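Local coordinates for protein L-amino acid deaminase (PDB 5I39) that carries bound FAD and probably deaminates L-amino acids oxidatively as a membrane-bound flavoenzyme, at residues 152-155 with 159-162; 295-300 with 322-327; 368-373 with 385-390. All coordinates share one frame; numbering follows the deposited sequence.

Contact 1. Residues 152-155 with 159-162; sequences KTRI and AELN
Arg154 and Glu160 reach out from a strand and the helix that follows it and join in a two-pronged, end-on salt bridge. The arginine's CB leaves the strand and carries CG between the backbone N and the carbonyl carbon. From CG to NE the chain is extended, and its side chain lies against Phe177, a residue that Glu160 also touches. At NE the course changes: a chi4 of 81° swings CZ toward the helix and presents both terminal nitrogens to the carboxylate. NH1 donates to Glu160 OE1 at 2.8 Å, almost straight at 174°. NH2 donates to Glu160 OE2, likewise at 2.8 Å. Both oxygens are met on their syn side and lie close to the guanidinium plane, although the two flat groups are twisted 28° apart. NH2 also forms a salt bridge with Glu179, so the arginine is shared by two acidic groups. The bridge lies at the surface, away from the flavin, and ties strand 153-156, near its start, to helix 158-164. That strand pairs antiparallel with 175-178, while Thr153 and Ile155 turn the other way and pack on helix 128-143.

Contact 2. Residues 295-300 with 322-327; sequences TSPRVI and NASLEK. With EDO (1,2-ethanediol), chain G.
Thr295 OG1 is gripped by two partners, hydrogen-bonding to the carbonyl of Phe284 and accepting a hydrogen bond from a water at 2.9 Å that carries the link on to the helix. The same water is hydrogen-bonded to Ser324 OG at 2.7 Å, completing a bridge between two hydroxyls that do not meet directly. Ser324 OG also presses on the proline beside it, 3.3 Å from Pro297 CA. This is plain contact, since the proline nitrogen has no hydrogen to offer. With OG1 of Thr295 anti to its nitrogen (chi1 -179°), the methyl group falls between N and the carbonyl carbon and faces Leu325, CG2 to CD2 at 3.8 Å. A second water spans the other edge of the contact. It donates to Pro297 O at 2.8 Å and accepts from Lys327 NZ, 2.7 Å away, an ammonium group also bonded to Gly281 O. On the outer side of the helix, a 1,2-ethanediol, probably from the crystallisation liquor, donates through O1 to Glu326 OE2 at 2.6 Å. Beyond Thr295 the chain heads for the flavin: Ser296 bonds to Ser262 O, and Val299 packs on the FAD-binding residues Tyr80 and Gln82. Helix 318-331 thus rests on the sheet where strand 293-295 ends, Leu325 packing on Gln264 and Ile266 of the adjacent strand 257-266.

Contact 3. Residues 368-373 with 385-390; sequences VINTAT and ELTADL. With FAD (flavin-adenine dinucleotide), chain B.
Thr387 and Leu390 turn one side of the helix toward Val368 and Asn370 of a strand that runs nearly antiparallel to it, the axes 168° apart and 8.5 Å from each other. Along the helix, Leu386 flanks the contact. Thr387 then does most of the work. Its chi1 of -63° sets OG1 beside the backbone N, where it hydrogen-bonds to Ser383 O one turn earlier, and this leaves the methyl CG2 directed at the strand. CG2 meets Val368 CG2 at 3.5 Å, the two side chains crossing at a slant. The hydroxyl lies close to the amide of Asn370, 3.1 Å from its ND2 and 3.2 Å from its CB, but the angle is too poor for a hydrogen bond. The two side chains cross at about a right angle, and ND2 has a weak bond to Thr52. Ala388 points away from the strand. Leu390 closes the walk with its CB 4.2 Å from Val368 CG1, an apolar touch a turn beyond Thr387. Past the strand, the chain bends into the cofactor site, where Thr373 O accepts a bond from the ribityl O3' of FAD at 2.8 Å. This strand-turn-helix unit belongs to the Rossmann-type FAD domain: strand 367-371 lies between parallel 235-237 and antiparallel 357-360, and helix 376-392 covers its face beside helix 47-58, on which Ala388 packs.

In the fold
In each of the three contacts a helix meets a strand or the chain just leaving one, yet the chemistry follows depth. Contact 1 is a surface contact made entirely of opposite charges. Contact 2 is buried but wet, relying on waters to join groups that direct bonds do not, while contact 3, also buried, is dominated by close van der Waals packing. Contacts 1 and 2 involve strands of the same large mixed sheet. Contact 3 belongs to the six-stranded mixed sheet of the Rossmann-type FAD domain and lies across the chain's centre from contact 2. Its strand segment runs on to a residue bonded to FAD, whereas that of contact 2 only approaches it, the side chain of Ser296 about 8 Å away.

Contact 1. Residues 152-155 with 159-162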
loop_
_atom_site.group_PDB
_atom_site.type_symbol
_atom_site.label_atom_id
_atom_site.label_comp_id
_atom_site.label_asym_id
_atom_site.label_seq_id
_atom_site.Cartn_x
_atom_site.Cartn_y
_atom_site.Cartn_z
ATOM N N LYS A 152 -3.653 -17.715 9.132
ATOM C CA LYS A 152 -2.973 -17.672 10.440
ATOM C C LYS A 152 -3.558 -16.654 11.421
ATOM O O LYS A 152 -2.866 -16.177 12.319
ATOM C CB LYS A 152 -1.465 -17.454 10.234
ATOM C CG LYS A 152 -0.823 -18.571 9.416
ATOM C CD LYS A 152 0.625 -18.855 9.776
ATOM C CE LYS A 152 1.080 -20.204 9.219
ATOM N NZ LYS A 152 1.095 -21.292 10.236
ATOM N N THR A 153 -4.851 -16.387 11.290
ATOM C CA THR A 153 -5.549 -15.441 12.153
ATOM C C THR A 153 -6.446 -16.196 13.119
ATOM O O THR A 153 -7.194 -17.088 12.714
ATOM C CB THR A 153 -6.361 -14.464 11.310
ATOM O OG1 THR A 153 -5.456 -13.802 10.426
ATOM C CG2 THR A 153 -7.060 -13.432 12.171
ATOM N N ARG A 154 -6.379 -15.826 14.394
ATOM C CA ARG A 154 -7.090 -16.551 15.437
ATOM C C ARG A 154 -7.223 -15.702 16.689
ATOM O O ARG A 154 -6.464 -14.748 16.897
ATOM C CB ARG A 154 -6.369 -17.865 15.749
ATOM C CG ARG A 154 -4.924 -17.703 16.185
ATOM C CD ARG A 154 -4.182 -19.032 16.212
ATOM N NE ARG A 154 -2.756 -18.771 16.377
ATOM C CZ ARG A 154 -2.145 -18.514 17.533
ATOM N NH1 ARG A 154 -2.799 -18.564 18.693
ATOM N NH2 ARG A 154 -0.844 -18.236 17.532
ATOM N N ILE A 155 -8.192 -16.063 17.522
ATOM C CA ILE A 155 -8.454 -15.358 18.774
ATOM C C ILE A 155 -7.512 -15.882 19.858
ATOM O O ILE A 155 -7.379 -17.099 20.029
ATOM C CB ILE A 155 -9.925 -15.548 19.216
ATOM C CG1 ILE A 155 -10.900 -14.986 18.165
ATOM C CG2 ILE A 155 -10.191 -14.929 20.589
ATOM C CD1 ILE A 155 -10.893 -13.481 17.992
ATOM N N ALA A 159 -1.599 -16.329 28.339
ATOM C CA ALA A 159 -0.151 -16.128 28.228
ATOM C C ALA A 159 0.294 -15.572 26.878
ATOM O O ALA A 159 1.103 -14.645 26.828
ATOM C CB ALA A 159 0.586 -17.425 28.528
ATOM N N GLU A 160 -0.235 -16.121 25.789
ATOM C CA GLU A 160 0.163 -15.665 24.456
ATOM C C GLU A 160 -0.193 -14.192 24.239
ATOM O O GLU A 160 0.609 -13.426 23.707
ATOM C CB GLU A 160 -0.466 -16.527 23.366
ATOM C CG GLU A 160 0.145 -16.278 21.998
ATOM C CD GLU A 160 -0.369 -17.213 20.924
ATOM O OE1 GLU A 160 -1.450 -17.821 21.083
ATOM O OE2 GLU A 160 0.311 -17.329 19.888
ATOM N N LEU A 161 -1.389 -13.800 24.662
ATOM C CA LEU A 161 -1.802 -12.402 24.582
ATOM C C LEU A 161 -0.951 -11.506 25.481
ATOM O O LEU A 161 -0.508 -10.431 25.066
ATOM C CB LEU A 161 -3.280 -12.256 24.945
ATOM C CG LEU A 161 -3.846 -10.832 24.928
ATOM C CD1 LEU A 161 -3.703 -10.184 23.560
ATOM C CD2 LEU A 161 -5.302 -10.847 25.357
ATOM N N ASN A 162 -0.734 -11.953 26.713
ATOM C CA ASN A 162 0.051 -11.182 27.676
ATOM C C ASN A 162 1.463 -10.892 27.180
ATOM O O ASN A 162 1.996 -9.806 27.417
ATOM C CB ASN A 162 0.113 -11.910 29.019
ATOM C CG ASN A 162 -1.249 -12.056 29.675
ATOM O OD1 ASN A 162 -2.176 -11.301 29.390
ATOM N ND2 ASN A 162 -1.377 -13.040 30.555
#

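Contact 2. Residues 295-300 with 322-327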
loop_
_atom_site.group_PDB
_atom_site.type_symbol
_atom_site.label_atom_id
_atom_site.label_comp_id
_atom_site.label_asym_id
_atom_site.label_seq_id
_atom_site.Cartn_x
_atom_site.Cartn_y
_atom_site.Cartn_z
ATOM N N THR A 295 3.009 5.208 14.736
ATOM C CA THR A 295 1.778 5.337 15.520
ATOM C C THR A 295 0.926 6.461 14.946
ATOM O O THR A 295 1.406 7.274 14.174
ATOM C CB THR A 295 2.083 5.596 17.019
ATOM O OG1 THR A 295 0.862 5.695 17.764
ATOM C CG2 THR A 295 2.897 6.872 17.220
ATOM N N SER A 296 -0.337 6.509 15.352
ATOM C CA SER A 296 -1.263 7.561 14.918
ATOM C C SER A 296 -2.558 7.453 15.711
ATOM O O SER A 296 -2.899 6.362 16.143
ATOM C CB SER A 296 -1.565 7.411 13.425
ATOM O OG SER A 296 -2.703 8.152 13.027
ATOM N N PRO A 297 -3.292 8.573 15.894
ATOM C CA PRO A 297 -4.612 8.463 16.540
ATOM C C PRO A 297 -5.656 7.655 15.751
ATOM O O PRO A 297 -6.621 7.180 16.343
ATOM C CB PRO A 297 -5.063 9.923 16.681
ATOM C CG PRO A 297 -4.252 10.683 15.691
ATOM C CD PRO A 297 -2.931 9.979 15.631
ATOM N N ARG A 298 -5.471 7.523 14.437
ATOM C CA ARG A 298 -6.353 6.709 13.598
ATOM C C ARG A 298 -5.583 6.231 12.365
ATOM O O ARG A 298 -5.038 7.049 11.618
ATOM C CB ARG A 298 -7.581 7.519 13.178
ATOM C CG ARG A 298 -8.674 6.692 12.520
ATOM C CD ARG A 298 -9.798 7.558 11.968
ATOM N NE ARG A 298 -10.627 8.156 13.020
ATOM C CZ ARG A 298 -11.731 7.621 13.554
ATOM N NH1 ARG A 298 -12.200 6.434 13.162
ATOM N NH2 ARG A 298 -12.382 8.289 14.505
ATOM N N VAL A 299 -5.550 4.913 12.158
ATOM C CA VAL A 299 -4.785 4.298 11.050
ATOM C C VAL A 299 -5.625 3.595 9.974
ATOM O O VAL A 299 -5.066 3.160 8.964
ATOM C CB VAL A 299 -3.694 3.318 11.561
ATOM C CG1 VAL A 299 -2.644 4.069 12.361
ATOM C CG2 VAL A 299 -4.283 2.174 12.383
ATOM N N ILE A 300 -6.937 3.479 10.176
ATOM C CA ILE A 300 -7.843 2.896 9.175
ATOM C C ILE A 300 -9.042 3.843 9.014
ATOM O O ILE A 300 -9.786 4.067 9.971
ATOM C CB ILE A 300 -8.289 1.454 9.558
ATOM C CG1 ILE A 300 -7.070 0.511 9.650
ATOM C CG2 ILE A 300 -9.292 0.910 8.540
ATOM C CD1 ILE A 300 -7.352 -0.859 10.207
ATOM N N ASN A 322 -0.641 15.336 19.791
ATOM C CA ASN A 322 0.118 15.279 21.035
ATOM C C ASN A 322 -0.573 14.401 22.084
ATOM O O ASN A 322 0.073 13.585 22.746
ATOM C CB ASN A 322 0.320 16.690 21.580
ATOM C CG ASN A 322 1.221 16.717 22.797
ATOM O OD1 ASN A 322 2.438 16.598 22.674
ATOM N ND2 ASN A 322 0.632 16.877 23.979
ATOM N N ALA A 323 -1.887 14.572 22.214
ATOM C CA ALA A 323 -2.696 13.772 23.140
ATOM C C ALA A 323 -2.680 12.283 22.786
ATOM O O ALA A 323 -2.731 11.436 23.674
ATOM C CB ALA A 323 -4.124 14.292 23.178
ATOM N N SER A 324 -2.593 11.970 21.496
ATOM C CA SER A 324 -2.476 10.581 21.052
ATOM C C SER A 324 -1.194 9.938 21.586
ATOM O O SER A 324 -1.225 8.812 22.083
ATOM C CB SER A 324 -2.520 10.479 19.529
ATOM O OG SER A 324 -2.717 9.133 19.138
ATOM N N LEU A 325 -0.078 10.659 21.504
ATOM C CA LEU A 325 1.179 10.186 22.088
ATOM C C LEU A 325 1.092 10.049 23.602
ATOM O O LEU A 325 1.626 9.097 24.167
ATOM C CB LEU A 325 2.346 11.100 21.710
ATOM C CG LEU A 325 2.656 11.196 20.214
ATOM C CD1 LEU A 325 3.753 12.215 19.968
ATOM C CD2 LEU A 325 3.050 9.853 19.616
ATOM N N GLU A 326 0.405 10.984 24.251
ATOM C CA GLU A 326 0.212 10.902 25.696
ATOM C C GLU A 326 -0.566 9.660 26.116
ATOM O O GLU A 326 -0.188 8.991 27.082
ATOM C CB GLU A 326 -0.464 12.168 26.224
ATOM C CG GLU A 326 0.472 13.365 26.278
ATOM C CD GLU A 326 1.558 13.196 27.322
ATOM O OE1 GLU A 326 1.215 13.018 28.507
ATOM O OE2 GLU A 326 2.753 13.231 26.964
ATOM N N LYS A 327 -1.637 9.332 25.403
ATOM C CA LYS A 327 -2.399 8.136 25.784
ATOM C C LYS A 327 -1.674 6.842 25.406
ATOM O O LYS A 327 -1.793 5.855 26.122
ATOM C CB LYS A 327 -3.858 8.177 25.323
ATOM C CG LYS A 327 -4.109 8.184 23.839
ATOM C CD LYS A 327 -5.605 8.271 23.571
ATOM C CE LYS A 327 -5.911 8.552 22.114
ATOM N NZ LYS A 327 -5.543 7.401 21.252
HETATM C C1 EDO G . 3.586 13.987 23.877
HETATM O O1 EDO G . 3.610 12.712 24.523
HETATM C C2 EDO G . 4.693 14.881 24.431
HETATM O O2 EDO G . 5.990 14.283 24.298
HETATM O O HOH W 1 -0.288 8.207 18.493
HETATM O O HOH W 2 -6.994 8.037 19.028
#

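Contact 3. Residues 368-373 with 385-390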
loop_
_atom_site.group_PDB
_atom_site.type_symbol
_atom_site.label_atom_id
_atom_site.label_comp_id
_atom_site.label_asym_id
_atom_site.label_seq_id
_atom_site.Cartn_x
_atom_site.Cartn_y
_atom_site.Cartn_z
ATOM N N VAL A 368 -5.491 0.352 -19.019
ATOM C CA VAL A 368 -6.006 -0.188 -17.771
ATOM C C VAL A 368 -5.703 0.778 -16.638
ATOM O O VAL A 368 -4.800 1.617 -16.739
ATOM C CB VAL A 368 -5.452 -1.598 -17.463
ATOM C CG1 VAL A 368 -5.913 -2.590 -18.519
ATOM C CG2 VAL A 368 -3.935 -1.594 -17.374
ATOM N N ILE A 369 -6.480 0.634 -15.570
ATOM C CA ILE A 369 -6.386 1.469 -14.363
ATOM C C ILE A 369 -6.064 0.567 -13.181
ATOM O O ILE A 369 -6.660 -0.500 -13.048
ATOM C CB ILE A 369 -7.729 2.188 -14.059
ATOM C CG1 ILE A 369 -8.058 3.227 -15.139
ATOM C CG2 ILE A 369 -7.703 2.858 -12.683
ATOM C CD1 ILE A 369 -9.492 3.725 -15.099
ATOM N N ASN A 370 -5.141 1.001 -12.325
ATOM C CA ASN A 370 -4.828 0.312 -11.072
ATOM C C ASN A 370 -4.707 1.385 -10.004
ATOM O O ASN A 370 -3.666 2.025 -9.884
ATOM C CB ASN A 370 -3.529 -0.491 -11.199
ATOM C CG ASN A 370 -3.210 -1.312 -9.956
ATOM O OD1 ASN A 370 -4.002 -1.388 -9.021
ATOM N ND2 ASN A 370 -2.039 -1.937 -9.947
ATOM N N THR A 371 -5.781 1.602 -9.248
ATOM C CA THR A 371 -5.850 2.762 -8.366
ATOM C C THR A 371 -6.952 2.617 -7.310
ATOM O O THR A 371 -7.514 1.535 -7.113
ATOM C CB THR A 371 -6.021 4.056 -9.220
ATOM O OG1 THR A 371 -5.541 5.193 -8.497
ATOM C CG2 THR A 371 -7.464 4.292 -9.653
ATOM N N ALA A 372 -7.220 3.723 -6.618
ATOM C CA ALA A 372 -8.384 3.875 -5.744
ATOM C C ALA A 372 -8.385 2.890 -4.584
ATOM O O ALA A 372 -9.422 2.333 -4.244
ATOM C CB ALA A 372 -9.687 3.775 -6.542
ATOM N N THR A 373 -7.225 2.695 -3.965
ATOM C CA THR A 373 -7.125 1.767 -2.852
ATOM C C THR A 373 -6.511 2.403 -1.612
ATOM O O THR A 373 -5.564 3.187 -1.697
ATOM C CB THR A 373 -6.369 0.481 -3.244
ATOM O OG1 THR A 373 -6.307 -0.376 -2.103
ATOM C CG2 THR A 373 -4.964 0.764 -3.759
ATOM N N GLU A 385 -0.084 -7.955 -10.907
ATOM C CA GLU A 385 -0.324 -9.094 -11.790
ATOM C C GLU A 385 -1.687 -8.994 -12.473
ATOM O O GLU A 385 -1.795 -9.216 -13.682
ATOM C CB GLU A 385 -0.215 -10.415 -11.042
ATOM C CG GLU A 385 -0.372 -11.619 -11.963
ATOM C CD GLU A 385 -0.243 -12.955 -11.270
ATOM O OE1 GLU A 385 -0.026 -12.988 -10.049
ATOM O OE2 GLU A 385 -0.376 -13.982 -11.960
ATOM N N LEU A 386 -2.722 -8.685 -11.695
ATOM C CA LEU A 386 -4.068 -8.561 -12.248
ATOM C C LEU A 386 -4.150 -7.457 -13.302
ATOM O O LEU A 386 -4.787 -7.640 -14.337
ATOM C CB LEU A 386 -5.103 -8.323 -11.145
ATOM C CG LEU A 386 -6.560 -8.220 -11.624
ATOM C CD1 LEU A 386 -7.020 -9.455 -12.398
ATOM C CD2 LEU A 386 -7.464 -7.970 -10.432
ATOM N N THR A 387 -3.504 -6.326 -13.038
ATOM C CA THR A 387 -3.492 -5.213 -13.982
ATOM C C THR A 387 -2.869 -5.642 -15.307
ATOM O O THR A 387 -3.412 -5.361 -16.376
ATOM C CB THR A 387 -2.731 -4.018 -13.394
ATOM O OG1 THR A 387 -3.413 -3.558 -12.224
ATOM C CG2 THR A 387 -2.646 -2.875 -14.379
ATOM N N ALA A 388 -1.731 -6.323 -15.230
ATOM C CA ALA A 388 -1.073 -6.839 -16.425
ATOM C C ALA A 388 -1.942 -7.877 -17.145
ATOM O O ALA A 388 -2.037 -7.854 -18.373
ATOM C CB ALA A 388 0.290 -7.412 -16.074
ATOM N N ASP A 389 -2.588 -8.764 -16.388
ATOM C CA ASP A 389 -3.501 -9.754 -16.973
ATOM C C ASP A 389 -4.616 -9.064 -17.758
ATOM O O ASP A 389 -4.926 -9.451 -18.886
ATOM C CB ASP A 389 -4.150 -10.638 -15.899
ATOM C CG ASP A 389 -3.168 -11.557 -15.188
ATOM O OD1 ASP A 389 -2.055 -11.791 -15.698
ATOM O OD2 ASP A 389 -3.542 -12.055 -14.105
ATOM N N LEU A 390 -5.218 -8.041 -17.157
ATOM C CA LEU A 390 -6.296 -7.300 -17.813
ATOM C C LEU A 390 -5.806 -6.568 -19.054
ATOM O O LEU A 390 -6.467 -6.594 -20.092
ATOM C CB LEU A 390 -6.949 -6.316 -16.846
ATOM C CG LEU A 390 -7.740 -6.935 -15.692
ATOM C CD1 LEU A 390 -8.207 -5.839 -14.749
ATOM C CD2 LEU A 390 -8.928 -7.743 -16.182
HETATM P PA FAD B . 0.960 6.980 -5.131
HETATM O O1A FAD B . 0.348 8.285 -4.610
HETATM O O2A FAD B . 2.057 6.411 -4.252
HETATM O O5B FAD B . 1.615 7.168 -6.568
HETATM C C5B FAD B . 0.918 7.733 -7.668
HETATM C C4B FAD B . 1.951 8.536 -8.436
HETATM O O4B FAD B . 1.355 9.004 -9.663
HETATM C C3B FAD B . 2.407 9.774 -7.661
HETATM O O3B FAD B . 3.809 9.695 -7.408
HETATM C C2B FAD B . 1.996 10.926 -8.591
HETATM O O2B FAD B . 2.896 12.049 -8.544
HETATM C C1B FAD B . 1.943 10.254 -9.951
HETATM N N9A FAD B . 1.082 10.900 -10.947
HETATM C C8A FAD B . -0.178 11.256 -10.793
HETATM N N7A FAD B . -0.698 11.770 -11.927
HETATM C C5A FAD B . 0.296 11.729 -12.805
HETATM C C6A FAD B . 0.463 12.118 -14.203
HETATM N N6A FAD B . -0.562 12.669 -14.885
HETATM N N1A FAD B . 1.656 11.909 -14.794
HETATM C C2A FAD B . 2.675 11.341 -14.137
HETATM N N3A FAD B . 2.610 10.979 -12.850
HETATM C C4A FAD B . 1.464 11.148 -12.178
HETATM N N1 FAD B . -1.612 0.657 2.599
HETATM C C2 FAD B . -1.285 -0.478 3.224
HETATM O O2 FAD B . -1.273 -1.528 2.557
HETATM N N3 FAD B . -0.981 -0.484 4.545
HETATM C C4 FAD B . -1.004 0.599 5.329
HETATM O O4 FAD B . -0.698 0.534 6.511
HETATM C C4X FAD B . -1.377 1.886 4.726
HETATM N N5 FAD B . -1.488 3.042 5.435
HETATM C C5X FAD B . -1.655 4.204 4.796
HETATM C C6 FAD B . -1.554 5.423 5.469
HETATM C C7 FAD B . -1.664 6.643 4.808
HETATM C C7M FAD B . -1.498 7.947 5.557
HETATM C C8 FAD B . -1.913 6.662 3.360
HETATM C C8M FAD B . -2.005 7.955 2.586
HETATM C C9 FAD B . -2.037 5.444 2.688
HETATM C C9A FAD B . -1.923 4.225 3.345
HETATM N N10 FAD B . -2.049 3.005 2.669
HETATM C C10 FAD B . -1.669 1.814 3.283
HETATM C "C1'" FAD B . -2.395 2.959 1.262
HETATM C "C2'" FAD B . -1.223 2.936 0.346
HETATM O "O2'" FAD B . -0.238 3.841 0.832
HETATM C "C3'" FAD B . -1.727 3.337 -1.037
HETATM O "O3'" FAD B . -2.892 2.560 -1.419
HETATM C "C4'" FAD B . -0.691 3.160 -2.122
HETATM O "O4'" FAD B . 0.544 3.791 -1.735
HETATM C "C5'" FAD B . -1.198 3.773 -3.415
HETATM O "O5'" FAD B . -0.150 3.621 -4.373
HETATM P P FAD B . -0.280 4.387 -5.794
HETATM O O1P FAD B . 0.917 3.993 -6.605
HETATM O O2P FAD B . -1.675 4.188 -6.347
HETATM O O3P FAD B . -0.259 5.955 -5.369
#